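Local structure of conserved hypothetical exported protein (Bacteroides fragilis, 4JJA) at residues R24-F28 with H39-L44; P145-Y149 with I227-P231; Q252-P257 with L283-L289. The protein is of unproven function but probably acts as an exported peptidoglycan beta-N-acetylmuramidase of the NamZ type. All coordinates share one frame; numbering follows the deposited sequence.

Contact 1 (R24-F28 with H39-L44)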
# COMPACT_ATOMS: atom_id res chain seq x y z
N ARG A 24 20.72 11.39 -16.59
CA ARG A 24 20.66 9.94 -16.56
C ARG A 24 19.59 9.55 -15.56
O ARG A 24 19.60 10.00 -14.43
CB ARG A 24 22.00 9.38 -16.13
CG ARG A 24 23.18 9.69 -17.07
CD ARG A 24 24.49 9.34 -16.41
NE ARG A 24 24.73 10.17 -15.19
CZ ARG A 24 25.50 9.83 -14.15
NH1 ARG A 24 26.11 8.65 -14.13
NH2 ARG A 24 25.65 10.64 -13.11
N ILE A 25 18.65 8.71 -15.98
CA ILE A 25 17.38 8.52 -15.25
C ILE A 25 17.24 7.07 -14.80
O ILE A 25 17.44 6.13 -15.57
CB ILE A 25 16.18 8.91 -16.15
CG1 ILE A 25 16.26 10.38 -16.58
CG2 ILE A 25 14.83 8.60 -15.44
CD1 ILE A 25 15.48 10.67 -17.82
N ALA A 26 16.91 6.88 -13.54
CA ALA A 26 16.42 5.60 -13.03
C ALA A 26 14.96 5.75 -12.68
O ALA A 26 14.53 6.83 -12.35
CB ALA A 26 17.18 5.18 -11.78
N ILE A 27 14.22 4.65 -12.75
CA ILE A 27 12.79 4.64 -12.43
C ILE A 27 12.51 3.56 -11.37
O ILE A 27 13.01 2.43 -11.50
CB ILE A 27 11.96 4.35 -13.64
CG1 ILE A 27 12.22 5.36 -14.76
CG2 ILE A 27 10.49 4.29 -13.28
CD1 ILE A 27 11.64 4.94 -16.05
N PHE A 28 11.69 3.91 -10.36
CA PHE A 28 11.12 2.97 -9.41
C PHE A 28 9.67 2.83 -9.77
O PHE A 28 8.89 3.79 -9.66
CB PHE A 28 11.28 3.44 -7.98
CG PHE A 28 10.53 2.61 -6.95
CD1 PHE A 28 10.87 1.30 -6.75
CD2 PHE A 28 9.53 3.15 -6.18
CE1 PHE A 28 10.19 0.53 -5.78
CE2 PHE A 28 8.85 2.41 -5.24
CZ PHE A 28 9.17 1.12 -5.05
N HIS A 39 4.68 1.64 -20.54
CA HIS A 39 5.23 1.98 -19.26
C HIS A 39 5.87 3.39 -19.39
O HIS A 39 6.32 3.82 -20.47
CB HIS A 39 6.25 0.97 -18.81
CG HIS A 39 6.55 1.10 -17.36
ND1 HIS A 39 7.56 1.91 -16.89
CD2 HIS A 39 5.94 0.55 -16.27
CE1 HIS A 39 7.56 1.85 -15.56
NE2 HIS A 39 6.61 1.00 -15.17
N LEU A 40 5.89 4.14 -18.29
CA LEU A 40 6.66 5.41 -18.25
C LEU A 40 8.02 5.18 -18.90
O LEU A 40 8.53 6.04 -19.63
CB LEU A 40 6.87 5.83 -16.80
CG LEU A 40 7.81 7.00 -16.55
CD1 LEU A 40 7.11 8.26 -17.14
CD2 LEU A 40 8.19 7.15 -15.01
N LEU A 41 8.64 4.04 -18.65
CA LEU A 41 9.94 3.70 -19.23
C LEU A 41 9.91 3.85 -20.76
O LEU A 41 10.81 4.41 -21.35
CB LEU A 41 10.30 2.26 -18.83
CG LEU A 41 11.52 1.70 -19.56
CD1 LEU A 41 12.76 2.45 -19.20
CD2 LEU A 41 11.66 0.21 -19.26
N ASP A 42 8.86 3.34 -21.38
CA ASP A 42 8.72 3.38 -22.86
C ASP A 42 8.50 4.80 -23.34
O ASP A 42 9.10 5.24 -24.34
CB ASP A 42 7.56 2.51 -23.30
CG ASP A 42 7.76 1.05 -22.90
OD1 ASP A 42 8.84 0.44 -23.15
OD2 ASP A 42 6.87 0.51 -22.21
N ILE A 43 7.68 5.56 -22.64
CA ILE A 43 7.39 6.93 -23.02
C ILE A 43 8.68 7.76 -22.96
O ILE A 43 8.98 8.56 -23.88
CB ILE A 43 6.35 7.52 -22.11
CG1 ILE A 43 5.00 6.83 -22.38
CG2 ILE A 43 6.20 9.03 -22.29
CD1 ILE A 43 4.01 6.97 -21.25
N LEU A 44 9.46 7.57 -21.91
CA LEU A 44 10.68 8.33 -21.77
C LEU A 44 11.69 7.96 -22.85
O LEU A 44 12.29 8.83 -23.46
CB LEU A 44 11.29 8.15 -20.39
CG LEU A 44 10.46 8.70 -19.24
CD1 LEU A 44 11.19 8.45 -17.91
CD2 LEU A 44 10.18 10.18 -19.41

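Contact 2 (P145-Y149 with I227-P231)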
# COMPACT_ATOMS: atom_id res chain seq x y z
N PRO A 145 -6.18 5.44 -3.37
CA PRO A 145 -7.59 5.08 -3.45
C PRO A 145 -8.28 5.03 -2.09
O PRO A 145 -9.49 5.03 -2.00
CB PRO A 145 -7.56 3.70 -4.10
CG PRO A 145 -6.21 3.13 -3.68
CD PRO A 145 -5.29 4.31 -3.71
N ASN A 146 -7.47 4.98 -1.02
CA ASN A 146 -7.91 5.07 0.36
C ASN A 146 -7.44 6.40 1.00
O ASN A 146 -7.22 6.49 2.20
CB ASN A 146 -7.43 3.84 1.17
CG ASN A 146 -8.25 2.62 0.86
OD1 ASN A 146 -9.49 2.65 1.03
ND2 ASN A 146 -7.60 1.51 0.52
N GLY A 147 -7.34 7.44 0.18
CA GLY A 147 -6.88 8.75 0.61
C GLY A 147 -7.93 9.59 1.27
O GLY A 147 -7.60 10.71 1.70
N HIS A 148 -9.14 9.09 1.37
CA HIS A 148 -10.28 9.84 1.84
C HIS A 148 -10.45 9.79 3.34
O HIS A 148 -11.36 10.46 3.87
CB HIS A 148 -11.57 9.36 1.16
CG HIS A 148 -11.81 7.88 1.29
ND1 HIS A 148 -11.00 6.96 0.65
CD2 HIS A 148 -12.72 7.17 2.00
CE1 HIS A 148 -11.42 5.74 0.96
NE2 HIS A 148 -12.47 5.84 1.77
N TYR A 149 -9.62 9.03 4.05
CA TYR A 149 -9.70 8.96 5.49
C TYR A 149 -8.38 8.58 6.07
O TYR A 149 -7.46 8.20 5.38
CB TYR A 149 -10.81 8.02 5.97
CG TYR A 149 -10.63 6.54 5.77
CD1 TYR A 149 -10.50 5.96 4.51
CD2 TYR A 149 -10.64 5.67 6.88
CE1 TYR A 149 -10.41 4.55 4.38
CE2 TYR A 149 -10.56 4.32 6.74
CZ TYR A 149 -10.47 3.75 5.50
OH TYR A 149 -10.44 2.39 5.40
N ILE A 227 -9.99 -3.46 -2.51
CA ILE A 227 -9.13 -2.33 -2.07
C ILE A 227 -9.79 -1.60 -0.92
O ILE A 227 -9.12 -1.16 0.00
CB ILE A 227 -8.77 -1.43 -3.27
CG1 ILE A 227 -7.79 -2.22 -4.16
CG2 ILE A 227 -8.17 -0.07 -2.80
CD1 ILE A 227 -7.51 -1.63 -5.48
N TYR A 228 -11.10 -1.41 -0.98
CA TYR A 228 -11.78 -0.74 0.10
C TYR A 228 -11.92 -1.56 1.37
O TYR A 228 -11.92 -1.03 2.47
CB TYR A 228 -13.15 -0.22 -0.34
CG TYR A 228 -13.10 0.83 -1.44
CD1 TYR A 228 -12.20 1.91 -1.39
CD2 TYR A 228 -14.02 0.83 -2.46
CE1 TYR A 228 -12.18 2.90 -2.35
CE2 TYR A 228 -14.02 1.82 -3.44
CZ TYR A 228 -13.12 2.86 -3.41
OH TYR A 228 -13.13 3.83 -4.37
N LEU A 229 -12.07 -2.87 1.21
CA LEU A 229 -12.14 -3.80 2.35
C LEU A 229 -10.79 -4.17 2.95
O LEU A 229 -10.72 -4.56 4.10
CB LEU A 229 -12.91 -5.07 1.93
CG LEU A 229 -14.43 -4.93 1.84
CD1 LEU A 229 -15.02 -6.16 1.15
CD2 LEU A 229 -15.01 -4.73 3.22
N TYR A 230 -9.72 -4.00 2.17
CA TYR A 230 -8.39 -4.38 2.56
C TYR A 230 -7.99 -3.89 3.97
O TYR A 230 -7.42 -4.71 4.73
CB TYR A 230 -7.41 -3.96 1.44
CG TYR A 230 -5.98 -4.32 1.60
CD1 TYR A 230 -5.53 -5.62 1.57
CD2 TYR A 230 -5.03 -3.33 1.68
CE1 TYR A 230 -4.19 -5.94 1.71
CE2 TYR A 230 -3.68 -3.62 1.81
CZ TYR A 230 -3.26 -4.92 1.86
OH TYR A 230 -1.91 -5.18 2.01
N PRO A 231 -8.26 -2.63 4.32
CA PRO A 231 -7.84 -2.23 5.66
C PRO A 231 -8.41 -3.05 6.80
O PRO A 231 -7.75 -3.24 7.82
CB PRO A 231 -8.35 -0.77 5.77
CG PRO A 231 -8.45 -0.33 4.36
CD PRO A 231 -8.84 -1.52 3.54
O HOH W 1 -11.05 5.46 -4.30
O HOH W 2 -11.18 1.58 2.84

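Contact 3 (Q252-P257 with L283-L289)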
# COMPACT_ATOMS: atom_id res chain seq x y z
N GLN A 252 -12.58 -10.16 -0.00
CA GLN A 252 -14.00 -9.81 -0.02
C GLN A 252 -14.86 -10.82 0.70
O GLN A 252 -16.08 -10.76 0.66
CB GLN A 252 -14.48 -9.65 -1.46
CG GLN A 252 -13.79 -8.53 -2.23
CD GLN A 252 -13.83 -8.76 -3.71
OE1 GLN A 252 -14.83 -8.39 -4.35
NE2 GLN A 252 -12.82 -9.42 -4.27
N VAL A 253 -14.21 -11.80 1.35
CA VAL A 253 -14.83 -12.86 2.14
C VAL A 253 -13.95 -13.15 3.34
O VAL A 253 -12.75 -12.78 3.34
CB VAL A 253 -15.05 -14.15 1.29
CG1 VAL A 253 -15.83 -13.91 0.00
CG2 VAL A 253 -13.68 -14.80 1.00
N TYR A 254 -14.50 -13.84 4.33
CA TYR A 254 -13.65 -14.45 5.35
C TYR A 254 -14.26 -15.75 5.81
O TYR A 254 -15.47 -15.90 5.83
CB TYR A 254 -13.34 -13.51 6.52
CG TYR A 254 -14.50 -13.13 7.38
CD1 TYR A 254 -15.31 -12.04 7.04
CD2 TYR A 254 -14.80 -13.81 8.54
CE1 TYR A 254 -16.34 -11.63 7.88
CE2 TYR A 254 -15.84 -13.43 9.36
CZ TYR A 254 -16.61 -12.34 9.04
OH TYR A 254 -17.65 -11.94 9.85
N GLY A 255 -13.43 -16.72 6.16
CA GLY A 255 -13.97 -17.98 6.63
C GLY A 255 -12.87 -18.94 7.02
O GLY A 255 -11.70 -18.69 6.82
N HIS A 256 -13.27 -20.09 7.57
CA HIS A 256 -12.32 -21.05 8.11
C HIS A 256 -13.03 -22.40 8.20
O HIS A 256 -14.24 -22.45 8.42
CB HIS A 256 -11.90 -20.57 9.51
CG HIS A 256 -10.82 -21.37 10.15
ND1 HIS A 256 -11.09 -22.57 10.78
CD2 HIS A 256 -9.48 -21.20 10.16
CE1 HIS A 256 -9.95 -23.09 11.18
NE2 HIS A 256 -8.96 -22.29 10.82
N PRO A 257 -12.27 -23.50 8.04
CA PRO A 257 -12.96 -24.81 8.11
C PRO A 257 -13.66 -25.15 9.43
O PRO A 257 -14.54 -25.99 9.43
CB PRO A 257 -11.86 -25.81 7.85
CG PRO A 257 -10.64 -25.07 7.61
CD PRO A 257 -10.86 -23.62 7.67
N LEU A 283 -12.83 -26.68 2.85
CA LEU A 283 -14.09 -26.02 2.84
C LEU A 283 -14.11 -25.06 4.01
O LEU A 283 -14.02 -25.46 5.19
CB LEU A 283 -15.28 -27.00 2.94
CG LEU A 283 -16.65 -26.34 2.86
CD1 LEU A 283 -16.86 -25.66 1.51
CD2 LEU A 283 -17.74 -27.39 3.19
N CYS A 284 -14.15 -23.77 3.71
CA CYS A 284 -14.19 -22.68 4.68
C CYS A 284 -15.59 -22.14 4.81
O CYS A 284 -16.27 -21.88 3.81
CB CYS A 284 -13.25 -21.56 4.23
SG CYS A 284 -11.52 -22.02 4.22
N HIS A 285 -16.04 -21.98 6.03
CA HIS A 285 -17.35 -21.44 6.32
C HIS A 285 -17.18 -20.01 6.80
O HIS A 285 -16.27 -19.74 7.59
CB HIS A 285 -17.99 -22.27 7.41
CG HIS A 285 -18.11 -23.71 7.02
ND1 HIS A 285 -19.06 -24.18 6.13
CD2 HIS A 285 -17.35 -24.78 7.35
CE1 HIS A 285 -18.89 -25.47 5.97
NE2 HIS A 285 -17.86 -25.87 6.67
N GLY A 286 -18.05 -19.11 6.36
CA GLY A 286 -17.92 -17.74 6.74
C GLY A 286 -18.89 -16.78 6.10
O GLY A 286 -20.07 -17.09 5.98
N VAL A 287 -18.36 -15.64 5.66
CA VAL A 287 -19.15 -14.48 5.29
C VAL A 287 -18.69 -13.93 3.96
O VAL A 287 -17.50 -13.84 3.70
CB VAL A 287 -19.06 -13.39 6.36
CG1 VAL A 287 -19.82 -12.16 6.00
CG2 VAL A 287 -19.57 -13.91 7.69
N ASN A 288 -19.65 -13.64 3.08
CA ASN A 288 -19.37 -13.02 1.78
C ASN A 288 -19.69 -11.52 1.90
O ASN A 288 -20.84 -11.17 2.11
CB ASN A 288 -20.26 -13.71 0.71
CG ASN A 288 -20.01 -13.22 -0.69
OD1 ASN A 288 -19.30 -12.28 -0.92
ND2 ASN A 288 -20.71 -13.84 -1.65
N LEU A 289 -18.67 -10.69 1.74
CA LEU A 289 -18.77 -9.24 1.86
C LEU A 289 -18.79 -8.58 0.50
O LEU A 289 -18.81 -7.35 0.43
CB LEU A 289 -17.64 -8.64 2.73
CG LEU A 289 -17.59 -9.20 4.14
CD1 LEU A 289 -16.26 -8.73 4.80
CD2 LEU A 289 -18.81 -8.82 4.97
O HOH W 3 -14.77 -27.56 6.73

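Contact 1 (R24-F28 with H39-L44)
NE2 of His39, whose ring edge meets Ile27, is held by the Ser29 hydroxyl and more weakly by Asn30 O. His39 ND1 accepts the N-H of Leu41, 3.0 Å from Leu41 N, in an almost straight bond (171°), although the donor is tilted slightly from the ring plane. The imidazole is thus fixed at both ends, and Phe61 meets it edge-to-face. His39 occupies the N-cap of the helix; with Asp42, whose OD2 lies 3.0 Å from His39 N and accepts from it, it forms a capping box, and Arg62 forms a salt bridge with the same carboxylate oxygen.

Strand 24-28 is central in the six-stranded parallel sheet of order 3-2-1-4-5-6, a Rossmann-like arrangement, and helix 40-46 is the helical part of its beta-alpha-beta crossover to the neighbouring strand 50-56. The helix segment runs back over the strand at 161°, the axes 10.3 Å apart. Ile27 carries most of the packing by dividing its branches. Ile27 CG2, anti to the backbone N, lies 4.4 Å from His39 CE1 and 4.1 Å from Leu40 CD2. The other branch puts Ile27 CD1 3.8 Å from Leu41 CA and tip to tip with Leu44, at 4.0 Å from Leu44 CD1. Ile25 CG2 reaches Leu44 CD1 at 4.4 Å, while Leu20 and Phe17 of helix 13-20 cover Leu44 further out.

Contact 2 (P145-Y149 with I227-P231)
The Tyr228 ring presents its edge to the 145-149 loop: Pro145 O lies near the ring plane 3.4 Å from Tyr228 CE1, and Asn146 OD1 lies near it 3.7 Å from Tyr228 CD1. Trp298 meets both this ring and the imidazole of His148 edge-to-face. Tyr149 CD1 lies over one face of the His148 ring, toward its margin rather than its middle, and Asn146 OD1 comes in at the edge of the Tyr149 ring, near its plane.

These groups join a loop that follows strand 136-140 of the Rossmann-like sheet to helix 224-233, which leads into the C-terminal region and is kinked at Pro231, whose nitrogen carries no hydrogen and makes no bond to the preceding turn. Asn146 makes the direct polar link. Asn146 ND2 donates to Ile227 O at 3.1 Å with an angle of 176° at the hydrogen; the oxygen lies in the amide plane, whereas the donor sits well above the carbonyl plane of Ile227. Val112 O also binds this ND2, and together the two bonds fix the flip of the amide. Beside it, Ile227 CG2 packs 3.9 Å from Pro145 CG, the two side chains crossing at about a right angle.

With CG set between the backbone N and the carbonyl carbon (chi1 70°), Tyr149 swings its ring toward the helix, and Tyr149 OH comes to 3.5 Å from Pro231 CG. One water accepts from Tyr228 OH and donates to Pro145 O. A second accepts from Tyr149 OH and donates to Tyr228 O and, at 2.7 Å, to Asn146 OD1.

Contact 3 (Q252-P257 with L283-L289)
Tyr254 and Val287 are an antiparallel hydrogen-bonded pair between strands 253-256 and 284-288, and their side chains go to the same face of the sheet. Strand 284-288 is the middle one of this three-stranded antiparallel sheet, with 265-266 on its other side. The backbones of the pair exchange two bonds, Tyr254 N to Val287 O at 3.1 Å and Val287 N to Tyr254 O at 2.9 Å. Above them Val287 CB sits over a face of the tyrosine ring, a CH-pi contact of 4.0 Å to the Tyr254 centroid, while Leu289 CD1 comes in at the ring edge. A chi1 of 66° turns the tyrosine alongside Val287, both side chains pointing the same way.

Next along the ladder Gly255 and Gly286 are the closest pair, with CA atoms 4.0 Å apart. The strands continue through His256 and His285, which also exchange backbone bonds. Here Cys284 SG packs 3.9 Å from Pro257 CD, and the edge of the His285 ring faces Pro257 O. At the other end Leu289 N donates to Gln252 O at 2.8 Å.

Further out, Asp309 of helix 305-314 binds the Tyr254 hydroxyl, and Phe236, shortly after helix 224-233 in the chain, stacks on the Tyr254 ring. At the exposed end a water donates to Pro257 O and, at 2.7 Å, to Leu283 O, which also takes a CA-H...O contact from Pro257 CA at 3.2 Å.

Contacts 2 and 3 are joined directly by helix 224-233: Leu229, on the helix of contact 2 but turned from the 145-149 loop, puts Leu229 CD1 3.9 Å from Leu289 CB and 4.0 Å from Gln252 CA of contact 3. Contact 2 thus ties the Rossmann-like half to the helix, and the helix in turn backs the small antiparallel sheet. Contact 1 lies apart within the Rossmann-like half, its centre about 28 Å from that of contact 2. Contacts 1 and 3 lie on opposite sides of the chain's centre, their own centres about 42 Å apart. A glycerol, probably from crystallisation, binds Tyr230 OH on the helix of contact 2.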